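Long-range contacts in cellulosomal scaffoldin (Bacteroides cellulosolvens, PDB 2XBT), which probably binds cellulose through this family 3b carbohydrate-binding module, one part of a much longer cellulosomal scaffoldin: residues I47-T52 / Y131-S136; A21-I26 / V125-D130; L42-I47 / V148-A153. One frame throughout, in Å; residues are numbered along the deposited sequence.

Interaction 1 (I47-T52 / Y131-S136); sequences IRYFYT and YSYPGS. With NO3 (nitrate ion), chain B.
Where strand 45-51 of the CBM3 beta sandwich runs past its neighbour 147-150, the backbone edge it no longer shares with that strand is taken up by the loop 131-136, with F50 and S132 forming the junction. The strand's previous bond on this edge joins R48 to A147; F50 then turns its peptide groups to S132. F50 N donates to S132 OG over 2.7 Å, nearly straight at 167°, and S132 N returns a bond to F50 O at 3.0 Å. The serine hydroxyl can reach F50 N because it is rotated beside its own backbone N (chi1 -70°), and it is bonded to the carbonyl of L145 as well. The backbone of the loop sets S132 CB over the middle of the Y49 ring, 3.5 Å from its centroid, in a CH-pi contact. Farther along Y49, its OH comes within 3.5 Å of Y133 CA. On the other side of the serine, F50 and Y131 run side by side in the same direction, F50 CB lying 3.9 Å from Y131 CD2 and the ring planes nearly perpendicular (89°); the Y131 hydroxyl is bonded to T158 O. Away from the loop, R48 extends to a nitrate, probably from the crystallisation liquor, making weak bonds from NH1 to O3 (3.3 Å) and NH2 to O2 (3.2 Å), while its NE forms a salt bridge with E90. A single buried serine thus does the work of a strand partner: its hydroxyl and amide satisfy both polar groups of F50, and its methylene covers an aromatic face.

Interaction 2 (A21-I26 / V125-D130); sequences ASSNQI and VDQSND
S23 and I26 lie against one face of the Q127 side-chain amide, S23 near NE2 and I26 near OE1. S23 CB stands well off the amide plane, 3.4 Å from Q127 NE2, and I26 CA lies on the same side of that plane; at the other end Q127 OE1 is 3.6 Å from I26 CG2. NE2 is hydrogen-bonded to A20 O. Of the two carboxylates, D130 points OD2 at I26 CD1 (4.1 Å), and its OD1 accepts a hydrogen bond from the backbone N of T52. D126 curls back on its own segment in an Asx turn: OD1 receives S128 OG on its syn side at 2.7 Å, 20° out of the carboxylate plane, and S128 N from above that plane at 3.1 Å. The backbones form a short antiparallel ladder, in which S23 and V125 are a hydrogen-bonded pair, S22 and D126 a non-hydrogen-bonded one, and Q127 N continues the pattern to A21 O (2.8 Å). With V125 CG1 anti to the carbonyl carbon (chi1 -63°), CG2 is left between the backbone N and the carbonyl carbon and is brought unusually close, 3.0 Å, to S23 O, a somewhat strained approach. S23 OG turns away to bond Q25 O. With an alanine in place of Q127, A20 O is likely to lose its amide donor, and S23 and I26 their cover. The chemistry is thus divided: backbone bonds join the two segments, whereas most of the polar side chains spend their bonding on local turns or residues beyond, and approach the opposite segment in van der Waals contact.

Interaction 3 (L42-I47 / V148-A153); sequences LSKITI and VYYNGA
K44 and Y150 meet face-on, the lysine CB lying over the tyrosine ring toward its rim, 4.1 Å from the centroid and 22° off the ring normal. I45 approaches the same ring from the edge: its side chain crosses Y150 at about a right angle, bringing CD1 to 3.5 Å from Y150 CD1. Y150 is brought to these neighbours with CG anti to the backbone N (chi1 -168°), and its hydroxyl is bonded to D41 N. The K44 chain also runs alongside N151, pointing the same way, so that its CD lies 3.3 Å from N151 OD1. Deeper in, I45 crosses V148 at a slant, with I45 CG2 and V148 CG1 4.2 Å apart, on the sheet face that also carries I47 and Y150. The other face bears T46 and Y149; here T46 OG1 touches Y149 CB at 3.4 Å, and the R48 side chain adds a cation-pi contact to the Y149 ring. T46 OG1 is bonded to a water that also donates to K44 O and accepts from G152 N, bridging the strand to the turn. The backbones carry the register: T46 and Y149 are a hydrogen-bonded pair, Y149 N giving 2.9 Å to T46 O, and N151 N bonds K44 O at the same length. With strand directions 160° apart, this is an antiparallel ladder inside the five-stranded sheet of the CBM3 beta sandwich; strand 147-150 then enters a type I' turn from Y150 to A153, whose Asn-Gly centre is a classic sequence for the tight hairpin into strand 153-156.

Along the chain the segments run 21-26, 42-47, 47-52, 125-130, 131-136 and 148-153, all within one CBM3 module. Interactions 1 and 3 share I47 and strand 45-51, their centres about 17 Å apart: one is made near each end of that strand, and interaction 1 is nested inside the loop that interaction 3 closes. Interaction 2 belongs to the other sheet, on strand 22-34, yet its centre is about 9 Å from that of interaction 1, because 125-130 leads directly into 131-136. T52 probably bonds N129 and D130 there, linking the two sheets at one end of the sandwich. Interactions 2 and 3, about 26 Å apart between centres, do not touch.

Interaction 1 (I47-T52 / Y131-S136)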
ATOM      1  N   ILE A  47      -5.276   0.226   2.167  1.00 20.41           N
ATOM      2  CA  ILE A  47      -4.261  -0.537   1.465  1.00 18.23           C
ATOM      3  C   ILE A  47      -3.566  -1.417   2.476  1.00 17.98           C
ATOM      4  O   ILE A  47      -3.277  -0.965   3.582  1.00 18.56           O
ATOM      5  CB  ILE A  47      -3.259   0.398   0.813  1.00 18.80           C
ATOM      6  CG1 ILE A  47      -3.980   1.254  -0.224  1.00 17.23           C
ATOM      7  CG2 ILE A  47      -2.127  -0.405   0.134  1.00 17.56           C
ATOM      8  CD1 ILE A  47      -3.135   2.401  -0.762  1.00 17.38           C
ATOM      9  N   ARG A  48      -3.316  -2.677   2.124  1.00 16.65           N
ATOM     10  CA  ARG A  48      -2.607  -3.554   3.056  1.00 17.23           C
ATOM     11  C   ARG A  48      -1.342  -4.084   2.430  1.00 15.26           C
ATOM     12  O   ARG A  48      -1.348  -4.578   1.300  1.00 17.05           O
ATOM     13  CB  ARG A  48      -3.483  -4.725   3.503  1.00 18.87           C
ATOM     14  CG  ARG A  48      -4.729  -4.287   4.258  1.00 18.55           C
ATOM     15  CD  ARG A  48      -5.591  -5.482   4.654  1.00 21.12           C
ATOM     16  NE  ARG A  48      -6.645  -5.052   5.559  1.00 23.91           N
ATOM     17  CZ  ARG A  48      -7.427  -5.855   6.271  1.00 31.44           C
ATOM     18  NH1 ARG A  48      -7.286  -7.171   6.210  1.00 31.12           N
ATOM     19  NH2 ARG A  48      -8.351  -5.330   7.063  1.00 33.13           N
ATOM     20  N   TYR A  49      -0.259  -3.976   3.189  1.00 17.67           N
ATOM     21  CA  TYR A  49       1.043  -4.485   2.811  1.00 16.27           C
ATOM     22  C   TYR A  49       1.338  -5.547   3.847  1.00 15.06           C
ATOM     23  O   TYR A  49       1.395  -5.252   5.036  1.00 15.43           O
ATOM     24  CB  TYR A  49       2.084  -3.374   2.924  1.00 17.18           C
ATOM     25  CG  TYR A  49       3.468  -3.746   2.434  1.00 18.42           C
ATOM     26  CD1 TYR A  49       3.893  -3.392   1.155  1.00 18.41           C
ATOM     27  CD2 TYR A  49       4.361  -4.428   3.258  1.00 19.35           C
ATOM     28  CE1 TYR A  49       5.170  -3.715   0.705  1.00 17.68           C
ATOM     29  CE2 TYR A  49       5.641  -4.760   2.818  1.00 16.20           C
ATOM     30  CZ  TYR A  49       6.038  -4.402   1.541  1.00 18.84           C
ATOM     31  OH  TYR A  49       7.306  -4.704   1.076  1.00 21.72           O
ATOM     32  N   PHE A  50       1.505  -6.779   3.383  1.00 17.37           N
ATOM     33  CA  PHE A  50       1.597  -7.938   4.269  1.00 19.08           C
ATOM     34  C   PHE A  50       3.048  -8.307   4.496  1.00 19.68           C
ATOM     35  O   PHE A  50       3.853  -8.278   3.562  1.00 18.48           O
ATOM     36  CB  PHE A  50       0.868  -9.117   3.661  1.00 16.99           C
ATOM     37  CG  PHE A  50      -0.580  -8.823   3.352  1.00 19.11           C
ATOM     38  CD1 PHE A  50      -1.546  -8.989   4.330  1.00 20.07           C
ATOM     39  CD2 PHE A  50      -0.956  -8.396   2.093  1.00 19.00           C
ATOM     40  CE1 PHE A  50      -2.887  -8.723   4.062  1.00 20.18           C
ATOM     41  CE2 PHE A  50      -2.306  -8.113   1.806  1.00 18.80           C
ATOM     42  CZ  PHE A  50      -3.262  -8.290   2.803  1.00 20.21           C
ATOM     43  N   TYR A  51       3.373  -8.652   5.735  1.00 18.68           N
ATOM     44  CA  TYR A  51       4.769  -8.873   6.098  1.00 21.30           C
ATOM     45  C   TYR A  51       4.897  -9.819   7.283  1.00 21.61           C
ATOM     46  O   TYR A  51       3.915 -10.188   7.916  1.00 20.05           O
ATOM     47  CB  TYR A  51       5.463  -7.542   6.434  1.00 21.26           C
ATOM     48  CG  TYR A  51       4.992  -6.923   7.740  1.00 21.60           C
ATOM     49  CD1 TYR A  51       5.712  -7.097   8.908  1.00 20.14           C
ATOM     50  CD2 TYR A  51       3.817  -6.161   7.799  1.00 22.03           C
ATOM     51  CE1 TYR A  51       5.288  -6.531  10.107  1.00 21.80           C
ATOM     52  CE2 TYR A  51       3.383  -5.594   8.993  1.00 18.08           C
ATOM     53  CZ  TYR A  51       4.127  -5.784  10.139  1.00 25.50           C
ATOM     54  OH  TYR A  51       3.718  -5.234  11.329  1.00 22.96           O
ATOM     55  N   THR A  52       6.135 -10.182   7.589  1.00 20.68           N
ATOM     56  CA  THR A  52       6.409 -11.130   8.651  1.00 23.37           C
ATOM     57  C   THR A  52       7.192 -10.426   9.728  1.00 27.06           C
ATOM     58  O   THR A  52       8.204  -9.771   9.454  1.00 25.85           O
ATOM     59  CB  THR A  52       7.254 -12.308   8.154  1.00 25.16           C
ATOM     60  OG1 THR A  52       6.490 -13.092   7.237  1.00 26.04           O
ATOM     61  CG2 THR A  52       7.700 -13.178   9.337  1.00 29.64           C
ATOM     62  N   TYR A 131       5.547 -11.137   2.473  1.00 19.12           N
ATOM     63  CA  TYR A 131       4.643 -11.457   1.369  1.00 20.27           C
ATOM     64  C   TYR A 131       4.559 -10.352   0.308  1.00 17.76           C
ATOM     65  O   TYR A 131       4.619 -10.613  -0.905  1.00 17.52           O
ATOM     66  CB  TYR A 131       3.246 -11.735   1.948  1.00 18.98           C
ATOM     67  CG  TYR A 131       2.179 -12.078   0.922  1.00 21.50           C
ATOM     68  CD1 TYR A 131       1.966 -13.389   0.529  1.00 17.71           C
ATOM     69  CD2 TYR A 131       1.384 -11.097   0.358  1.00 19.13           C
ATOM     70  CE1 TYR A 131       1.003 -13.716  -0.397  1.00 20.84           C
ATOM     71  CE2 TYR A 131       0.413 -11.417  -0.571  1.00 18.24           C
ATOM     72  CZ  TYR A 131       0.232 -12.734  -0.946  1.00 21.91           C
ATOM     73  OH  TYR A 131      -0.720 -13.063  -1.878  1.00 21.55           O
ATOM     74  N   SER A 132       4.406  -9.114   0.756  1.00 16.40           N
ATOM     75  CA  SER A 132       4.162  -8.016  -0.175  1.00 19.78           C
ATOM     76  C   SER A 132       5.427  -7.481  -0.844  1.00 19.92           C
ATOM     77  O   SER A 132       5.351  -6.688  -1.785  1.00 20.30           O
ATOM     78  CB  SER A 132       3.382  -6.884   0.508  1.00 17.32           C
ATOM     79  OG  SER A 132       2.040  -7.281   0.789  1.00 19.19           O
ATOM     80  N   TYR A 133       6.596  -7.906  -0.367  1.00 18.09           N
ATOM     81  CA  TYR A 133       7.834  -7.420  -0.996  1.00 19.47           C
ATOM     82  C   TYR A 133       8.028  -8.073  -2.363  1.00 18.41           C
ATOM     83  O   TYR A 133       8.136  -9.300  -2.462  1.00 22.14           O
ATOM     84  CB  TYR A 133       9.058  -7.689  -0.123  1.00 18.17           C
ATOM     85  CG  TYR A 133      10.364  -7.283  -0.794  1.00 23.28           C
ATOM     86  CD1 TYR A 133      10.678  -5.941  -1.001  1.00 22.78           C
ATOM     87  CD2 TYR A 133      11.273  -8.246  -1.229  1.00 24.31           C
ATOM     88  CE1 TYR A 133      11.891  -5.565  -1.631  1.00 23.20           C
ATOM     89  CE2 TYR A 133      12.474  -7.888  -1.850  1.00 23.44           C
ATOM     90  CZ  TYR A 133      12.777  -6.554  -2.049  1.00 26.92           C
ATOM     91  OH  TYR A 133      13.965  -6.208  -2.665  1.00 29.28           O
ATOM     92  N   PRO A 134       8.095  -7.261  -3.418  1.00 20.44           N
ATOM     93  CA  PRO A 134       8.113  -7.813  -4.777  1.00 24.80           C
ATOM     94  C   PRO A 134       9.507  -7.927  -5.382  1.00 25.52           C
ATOM     95  O   PRO A 134       9.626  -8.251  -6.574  1.00 30.61           O
ATOM     96  CB  PRO A 134       7.334  -6.767  -5.564  1.00 23.01           C
ATOM     97  CG  PRO A 134       7.717  -5.454  -4.876  1.00 26.80           C
ATOM     98  CD  PRO A 134       8.096  -5.784  -3.434  1.00 21.56           C
ATOM     99  N   GLY A 135      10.540  -7.670  -4.596  1.00 24.75           N
ATOM    100  CA  GLY A 135      11.876  -7.573  -5.153  1.00 26.97           C
ATOM    101  C   GLY A 135      12.127  -6.113  -5.462  1.00 31.52           C
ATOM    102  O   GLY A 135      11.307  -5.260  -5.106  1.00 25.49           O
ATOM    103  N   SER A 136      13.254  -5.816  -6.107  1.00 31.41           N
ATOM    104  CA  SER A 136      13.611  -4.437  -6.424  1.00 30.57           C
ATOM    105  C   SER A 136      12.708  -3.879  -7.508  1.00 29.08           C
ATOM    106  O   SER A 136      12.634  -4.431  -8.604  1.00 32.77           O
ATOM    107  CB  SER A 136      15.066  -4.348  -6.885  1.00 34.22           C
ATOM    108  OG  SER A 136      15.934  -4.826  -5.876  1.00 38.53           O
TER
HETATM  109  N   NO3 B1161     -10.399  -7.850   8.028  1.00 47.55           N
HETATM  110  O1  NO3 B1161     -11.602  -7.312   7.558  1.00 54.57           O
HETATM  111  O2  NO3 B1161      -9.788  -7.302   9.166  1.00 50.62           O
HETATM  112  O3  NO3 B1161      -9.815  -8.932   7.356  1.00 50.14           O

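Interaction 2 (A21-I26 / V125-D130)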
ATOM      1  N   ALA A  21      16.221  -7.037  -0.893  1.00 31.53           N
ATOM      2  CA  ALA A  21      15.665  -7.837   0.190  1.00 30.41           C
ATOM      3  C   ALA A  21      16.206  -7.376   1.542  1.00 25.19           C
ATOM      4  O   ALA A  21      15.476  -7.301   2.518  1.00 27.08           O
ATOM      5  CB  ALA A  21      15.965  -9.304  -0.033  1.00 31.34           C
ATOM      6  N   SER A  22      17.500  -7.081   1.598  1.00 27.10           N
ATOM      7  CA  SER A  22      18.093  -6.557   2.809  1.00 24.82           C
ATOM      8  C   SER A  22      18.071  -5.031   2.752  1.00 30.52           C
ATOM      9  O   SER A  22      18.691  -4.432   1.873  1.00 36.05           O
ATOM     10  CB  SER A  22      19.532  -7.069   2.941  1.00 34.68           C
ATOM     11  OG  SER A  22      19.958  -7.021   4.287  1.00 38.37           O
ATOM     12  N   SER A  23      17.359  -4.402   3.680  1.00 29.23           N
ATOM     13  CA  SER A  23      17.127  -2.960   3.616  1.00 28.13           C
ATOM     14  C   SER A  23      17.036  -2.376   5.021  1.00 27.98           C
ATOM     15  O   SER A  23      16.689  -3.080   5.958  1.00 34.06           O
ATOM     16  CB  SER A  23      15.818  -2.689   2.858  1.00 31.53           C
ATOM     17  OG  SER A  23      15.632  -1.306   2.577  1.00 31.23           O
ATOM     18  N   ASN A  24      17.342  -1.094   5.169  1.00 29.75           N
ATOM     19  CA  ASN A  24      17.193  -0.429   6.464  1.00 30.57           C
ATOM     20  C   ASN A  24      15.733  -0.154   6.844  1.00 33.47           C
ATOM     21  O   ASN A  24      15.408   0.034   8.015  1.00 31.47           O
ATOM     22  CB  ASN A  24      18.019   0.859   6.520  1.00 31.31           C
ATOM     23  CG  ASN A  24      17.511   1.940   5.569  1.00 37.01           C
ATOM     24  OD1 ASN A  24      17.049   1.663   4.455  1.00 35.24           O
ATOM     25  ND2 ASN A  24      17.618   3.195   6.005  1.00 43.08           N
ATOM     26  N   GLN A  25      14.857  -0.133   5.849  1.00 30.69           N
ATOM     27  CA  GLN A  25      13.435   0.113   6.093  1.00 29.20           C
ATOM     28  C   GLN A  25      12.627  -0.384   4.913  1.00 25.03           C
ATOM     29  O   GLN A  25      13.180  -0.655   3.854  1.00 26.11           O
ATOM     30  CB  GLN A  25      13.190   1.610   6.307  1.00 32.75           C
ATOM     31  CG  GLN A  25      13.752   2.489   5.201  1.00 33.16           C
ATOM     32  CD  GLN A  25      13.904   3.955   5.630  1.00 34.92           C
ATOM     33  OE1 GLN A  25      13.239   4.426   6.557  1.00 33.02           O
ATOM     34  NE2 GLN A  25      14.798   4.668   4.962  1.00 37.27           N
ATOM     35  N   ILE A  26      11.315  -0.523   5.093  1.00 20.93           N
ATOM     36  CA  ILE A  26      10.460  -0.899   3.985  1.00 24.23           C
ATOM     37  C   ILE A  26      10.047   0.354   3.229  1.00 24.90           C
ATOM     38  O   ILE A  26       9.562   1.303   3.847  1.00 23.16           O
ATOM     39  CB  ILE A  26       9.173  -1.604   4.472  1.00 21.41           C
ATOM     40  CG1 ILE A  26       9.515  -2.801   5.371  1.00 22.24           C
ATOM     41  CG2 ILE A  26       8.341  -2.038   3.291  1.00 19.37           C
ATOM     42  CD1 ILE A  26       8.273  -3.521   5.915  1.00 20.21           C
ATOM     43  N   VAL A 125      15.635  -4.681   8.079  1.00 32.92           N
ATOM     44  CA  VAL A 125      14.543  -5.562   7.754  1.00 32.12           C
ATOM     45  C   VAL A 125      15.001  -6.572   6.716  1.00 33.05           C
ATOM     46  O   VAL A 125      15.742  -6.234   5.795  1.00 29.83           O
ATOM     47  CB  VAL A 125      13.360  -4.750   7.192  1.00 34.22           C
ATOM     48  CG1 VAL A 125      12.845  -3.786   8.240  1.00 30.25           C
ATOM     49  CG2 VAL A 125      13.789  -4.001   5.935  1.00 34.56           C
ATOM     50  N   ASP A 126      14.584  -7.820   6.881  1.00 32.24           N
ATOM     51  CA  ASP A 126      14.764  -8.822   5.844  1.00 33.85           C
ATOM     52  C   ASP A 126      13.433  -8.991   5.121  1.00 37.16           C
ATOM     53  O   ASP A 126      12.520  -9.662   5.611  1.00 35.99           O
ATOM     54  CB  ASP A 126      15.202 -10.159   6.444  1.00 37.24           C
ATOM     55  CG  ASP A 126      15.177 -11.292   5.428  1.00 38.72           C
ATOM     56  OD1 ASP A 126      15.343 -11.026   4.218  1.00 43.63           O
ATOM     57  OD2 ASP A 126      14.988 -12.453   5.841  1.00 49.41           O
ATOM     58  N   GLN A 127      13.325  -8.381   3.953  1.00 32.67           N
ATOM     59  CA  GLN A 127      12.056  -8.345   3.252  1.00 28.87           C
ATOM     60  C   GLN A 127      11.853  -9.610   2.443  1.00 31.79           C
ATOM     61  O   GLN A 127      10.788  -9.813   1.870  1.00 27.15           O
ATOM     62  CB  GLN A 127      12.023  -7.131   2.340  1.00 29.91           C
ATOM     63  CG  GLN A 127      12.488  -5.868   3.027  1.00 28.73           C
ATOM     64  CD  GLN A 127      12.206  -4.638   2.200  1.00 27.86           C
ATOM     65  OE1 GLN A 127      11.126  -4.076   2.279  1.00 23.98           O
ATOM     66  NE2 GLN A 127      13.166  -4.228   1.388  1.00 27.47           N
ATOM     67  N   SER A 128      12.871 -10.473   2.395  1.00 34.43           N
ATOM     68  CA  SER A 128      12.739 -11.710   1.626  1.00 35.24           C
ATOM     69  C   SER A 128      11.627 -12.539   2.232  1.00 32.27           C
ATOM     70  O   SER A 128      11.035 -13.372   1.553  1.00 30.76           O
ATOM     71  CB  SER A 128      14.044 -12.515   1.593  1.00 37.03           C
ATOM     72  OG  SER A 128      14.333 -13.079   2.860  1.00 37.78           O
ATOM     73  N   ASN A 129      11.348 -12.299   3.510  1.00 25.72           N
ATOM     74  CA  ASN A 129      10.256 -12.986   4.199  1.00 29.65           C
ATOM     75  C   ASN A 129       8.931 -12.231   4.248  1.00 25.40           C
ATOM     76  O   ASN A 129       8.018 -12.630   4.965  1.00 27.72           O
ATOM     77  CB  ASN A 129      10.657 -13.321   5.629  1.00 31.80           C
ATOM     78  CG  ASN A 129      11.466 -14.579   5.705  1.00 44.41           C
ATOM     79  OD1 ASN A 129      11.077 -15.604   5.136  1.00 46.26           O
ATOM     80  ND2 ASN A 129      12.614 -14.513   6.379  1.00 44.71           N
ATOM     81  N   ASP A 130       8.822 -11.136   3.512  1.00 26.18           N
ATOM     82  CA  ASP A 130       7.576 -10.376   3.538  1.00 23.09           C
ATOM     83  C   ASP A 130       6.776 -10.661   2.283  1.00 19.49           C
ATOM     84  O   ASP A 130       7.257 -10.446   1.170  1.00 20.50           O
ATOM     85  CB  ASP A 130       7.848  -8.877   3.641  1.00 20.82           C
ATOM     86  CG  ASP A 130       8.477  -8.488   4.952  1.00 24.15           C
ATOM     87  OD1 ASP A 130       8.296  -9.208   5.961  1.00 23.77           O
ATOM     88  OD2 ASP A 130       9.138  -7.438   4.980  1.00 23.03           O
TER

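Interaction 3 (L42-I47 / V148-A153)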
ATOM      1  N   LEU A  42     -11.623   8.883  -1.241  1.00 21.12           N
ATOM      2  CA  LEU A  42     -10.394   8.330  -0.688  1.00 21.31           C
ATOM      3  C   LEU A  42     -10.537   7.887   0.762  1.00 22.81           C
ATOM      4  O   LEU A  42      -9.790   7.024   1.216  1.00 21.24           O
ATOM      5  CB  LEU A  42      -9.227   9.298  -0.824  1.00 22.19           C
ATOM      6  CG  LEU A  42      -8.722   9.520  -2.245  1.00 21.69           C
ATOM      7  CD1 LEU A  42      -7.607  10.545  -2.210  1.00 29.12           C
ATOM      8  CD2 LEU A  42      -8.229   8.195  -2.831  1.00 25.19           C
ATOM      9  N   SER A  43     -11.491   8.464   1.485  1.00 19.42           N
ATOM     10  CA  SER A  43     -11.680   8.084   2.891  1.00 22.99           C
ATOM     11  C   SER A  43     -12.169   6.643   3.024  1.00 23.70           C
ATOM     12  O   SER A  43     -12.153   6.069   4.121  1.00 23.29           O
ATOM     13  CB  SER A  43     -12.655   9.035   3.588  1.00 26.35           C
ATOM     14  OG  SER A  43     -13.991   8.790   3.173  1.00 25.70           O
ATOM     15  N   LYS A  44     -12.597   6.055   1.908  1.00 21.04           N
ATOM     16  CA  LYS A  44     -13.074   4.679   1.913  1.00 22.09           C
ATOM     17  C   LYS A  44     -12.046   3.686   1.403  1.00 21.06           C
ATOM     18  O   LYS A  44     -12.328   2.505   1.305  1.00 19.77           O
ATOM     19  CB  LYS A  44     -14.358   4.544   1.103  1.00 25.07           C
ATOM     20  CG  LYS A  44     -15.512   5.328   1.683  1.00 27.29           C
ATOM     21  CD  LYS A  44     -16.756   5.134   0.839  1.00 35.59           C
ATOM     22  CE  LYS A  44     -17.966   5.720   1.539  1.00 44.37           C
ATOM     23  NZ  LYS A  44     -17.711   7.137   1.871  1.00 41.02           N
ATOM     24  N   ILE A  45     -10.854   4.168   1.082  1.00 18.44           N
ATOM     25  CA  ILE A  45      -9.794   3.301   0.584  1.00 19.23           C
ATOM     26  C   ILE A  45      -8.888   2.841   1.730  1.00 20.16           C
ATOM     27  O   ILE A  45      -8.481   3.639   2.571  1.00 20.49           O
ATOM     28  CB  ILE A  45      -8.916   4.045  -0.434  1.00 20.41           C
ATOM     29  CG1 ILE A  45      -9.670   4.295  -1.755  1.00 21.66           C
ATOM     30  CG2 ILE A  45      -7.608   3.290  -0.673  1.00 18.95           C
ATOM     31  CD1 ILE A  45      -9.772   3.080  -2.656  1.00 18.26           C
ATOM     32  N   THR A  46      -8.575   1.551   1.756  1.00 17.74           N
ATOM     33  CA  THR A  46      -7.501   1.046   2.604  1.00 18.58           C
ATOM     34  C   THR A  46      -6.544   0.232   1.759  1.00 21.98           C
ATOM     35  O   THR A  46      -6.932  -0.360   0.733  1.00 18.58           O
ATOM     36  CB  THR A  46      -8.033   0.184   3.772  1.00 23.34           C
ATOM     37  OG1 THR A  46      -8.922  -0.815   3.265  1.00 27.20           O
ATOM     38  CG2 THR A  46      -8.795   1.051   4.728  1.00 26.40           C
ATOM     39  N   ILE A  47      -5.276   0.226   2.167  1.00 20.41           N
ATOM     40  CA  ILE A  47      -4.261  -0.537   1.465  1.00 18.23           C
ATOM     41  C   ILE A  47      -3.566  -1.417   2.476  1.00 17.98           C
ATOM     42  O   ILE A  47      -3.277  -0.965   3.582  1.00 18.56           O
ATOM     43  CB  ILE A  47      -3.259   0.398   0.813  1.00 18.80           C
ATOM     44  CG1 ILE A  47      -3.980   1.254  -0.224  1.00 17.23           C
ATOM     45  CG2 ILE A  47      -2.127  -0.405   0.134  1.00 17.56           C
ATOM     46  CD1 ILE A  47      -3.135   2.401  -0.762  1.00 17.38           C
ATOM     47  N   VAL A 148      -5.765  -3.632  -2.178  1.00 17.38           N
ATOM     48  CA  VAL A 148      -6.511  -2.391  -2.010  1.00 18.23           C
ATOM     49  C   VAL A 148      -7.996  -2.708  -1.821  1.00 20.05           C
ATOM     50  O   VAL A 148      -8.548  -3.553  -2.529  1.00 20.42           O
ATOM     51  CB  VAL A 148      -6.387  -1.525  -3.243  1.00 15.23           C
ATOM     52  CG1 VAL A 148      -7.079  -0.166  -2.999  1.00 17.57           C
ATOM     53  CG2 VAL A 148      -4.915  -1.336  -3.628  1.00 18.61           C
ATOM     54  N   TYR A 149      -8.622  -2.040  -0.861  1.00 18.80           N
ATOM     55  CA  TYR A 149     -10.033  -2.260  -0.559  1.00 17.64           C
ATOM     56  C   TYR A 149     -10.807  -0.958  -0.682  1.00 20.29           C
ATOM     57  O   TYR A 149     -10.282   0.111  -0.387  1.00 21.05           O
ATOM     58  CB  TYR A 149     -10.191  -2.797   0.849  1.00 21.42           C
ATOM     59  CG  TYR A 149      -9.399  -4.064   1.082  1.00 21.38           C
ATOM     60  CD1 TYR A 149     -10.021  -5.302   1.084  1.00 26.16           C
ATOM     61  CD2 TYR A 149      -8.024  -4.015   1.273  1.00 22.74           C
ATOM     62  CE1 TYR A 149      -9.298  -6.461   1.301  1.00 26.05           C
ATOM     63  CE2 TYR A 149      -7.295  -5.162   1.478  1.00 24.39           C
ATOM     64  CZ  TYR A 149      -7.934  -6.377   1.492  1.00 27.90           C
ATOM     65  OH  TYR A 149      -7.192  -7.507   1.702  1.00 33.95           O
ATOM     66  N   TYR A 150     -12.065  -1.059  -1.096  1.00 20.77           N
ATOM     67  CA  TYR A 150     -12.934   0.100  -1.113  1.00 21.90           C
ATOM     68  C   TYR A 150     -14.151  -0.231  -0.266  1.00 25.26           C
ATOM     69  O   TYR A 150     -14.887  -1.167  -0.568  1.00 26.86           O
ATOM     70  CB  TYR A 150     -13.327   0.459  -2.536  1.00 22.63           C
ATOM     71  CG  TYR A 150     -13.986   1.811  -2.625  1.00 23.75           C
ATOM     72  CD1 TYR A 150     -13.231   2.972  -2.561  1.00 23.24           C
ATOM     73  CD2 TYR A 150     -15.364   1.924  -2.749  1.00 28.90           C
ATOM     74  CE1 TYR A 150     -13.823   4.211  -2.635  1.00 24.99           C
ATOM     75  CE2 TYR A 150     -15.968   3.165  -2.822  1.00 27.11           C
ATOM     76  CZ  TYR A 150     -15.196   4.297  -2.771  1.00 24.68           C
ATOM     77  OH  TYR A 150     -15.800   5.539  -2.839  1.00 32.67           O
ATOM     78  N   ASN A 151     -14.331   0.509   0.823  1.00 23.73           N
ATOM     79  CA  ASN A 151     -15.323   0.145   1.817  1.00 28.75           C
ATOM     80  C   ASN A 151     -15.185  -1.286   2.313  1.00 35.43           C
ATOM     81  O   ASN A 151     -16.184  -1.949   2.607  1.00 36.48           O
ATOM     82  CB  ASN A 151     -16.725   0.346   1.251  1.00 34.06           C
ATOM     83  CG  ASN A 151     -17.404   1.542   1.836  1.00 36.72           C
ATOM     84  OD1 ASN A 151     -16.799   2.296   2.598  1.00 40.46           O
ATOM     85  ND2 ASN A 151     -18.666   1.736   1.486  1.00 42.61           N
ATOM     86  N   GLY A 152     -13.956  -1.775   2.390  1.00 30.84           N
ATOM     87  CA  GLY A 152     -13.729  -3.109   2.904  1.00 31.51           C
ATOM     88  C   GLY A 152     -13.823  -4.219   1.872  1.00 30.78           C
ATOM     89  O   GLY A 152     -13.560  -5.379   2.191  1.00 32.43           O
ATOM     90  N   ALA A 153     -14.192  -3.880   0.640  1.00 27.53           N
ATOM     91  CA  ALA A 153     -14.249  -4.868  -0.426  1.00 26.99           C
ATOM     92  C   ALA A 153     -12.987  -4.834  -1.281  1.00 25.83           C
ATOM     93  O   ALA A 153     -12.562  -3.776  -1.744  1.00 22.15           O
ATOM     94  CB  ALA A 153     -15.470  -4.644  -1.294  1.00 30.06           C
TER
HETATM   95  O   HOH W   1     -11.556   0.106   2.621  1.00 22.73           O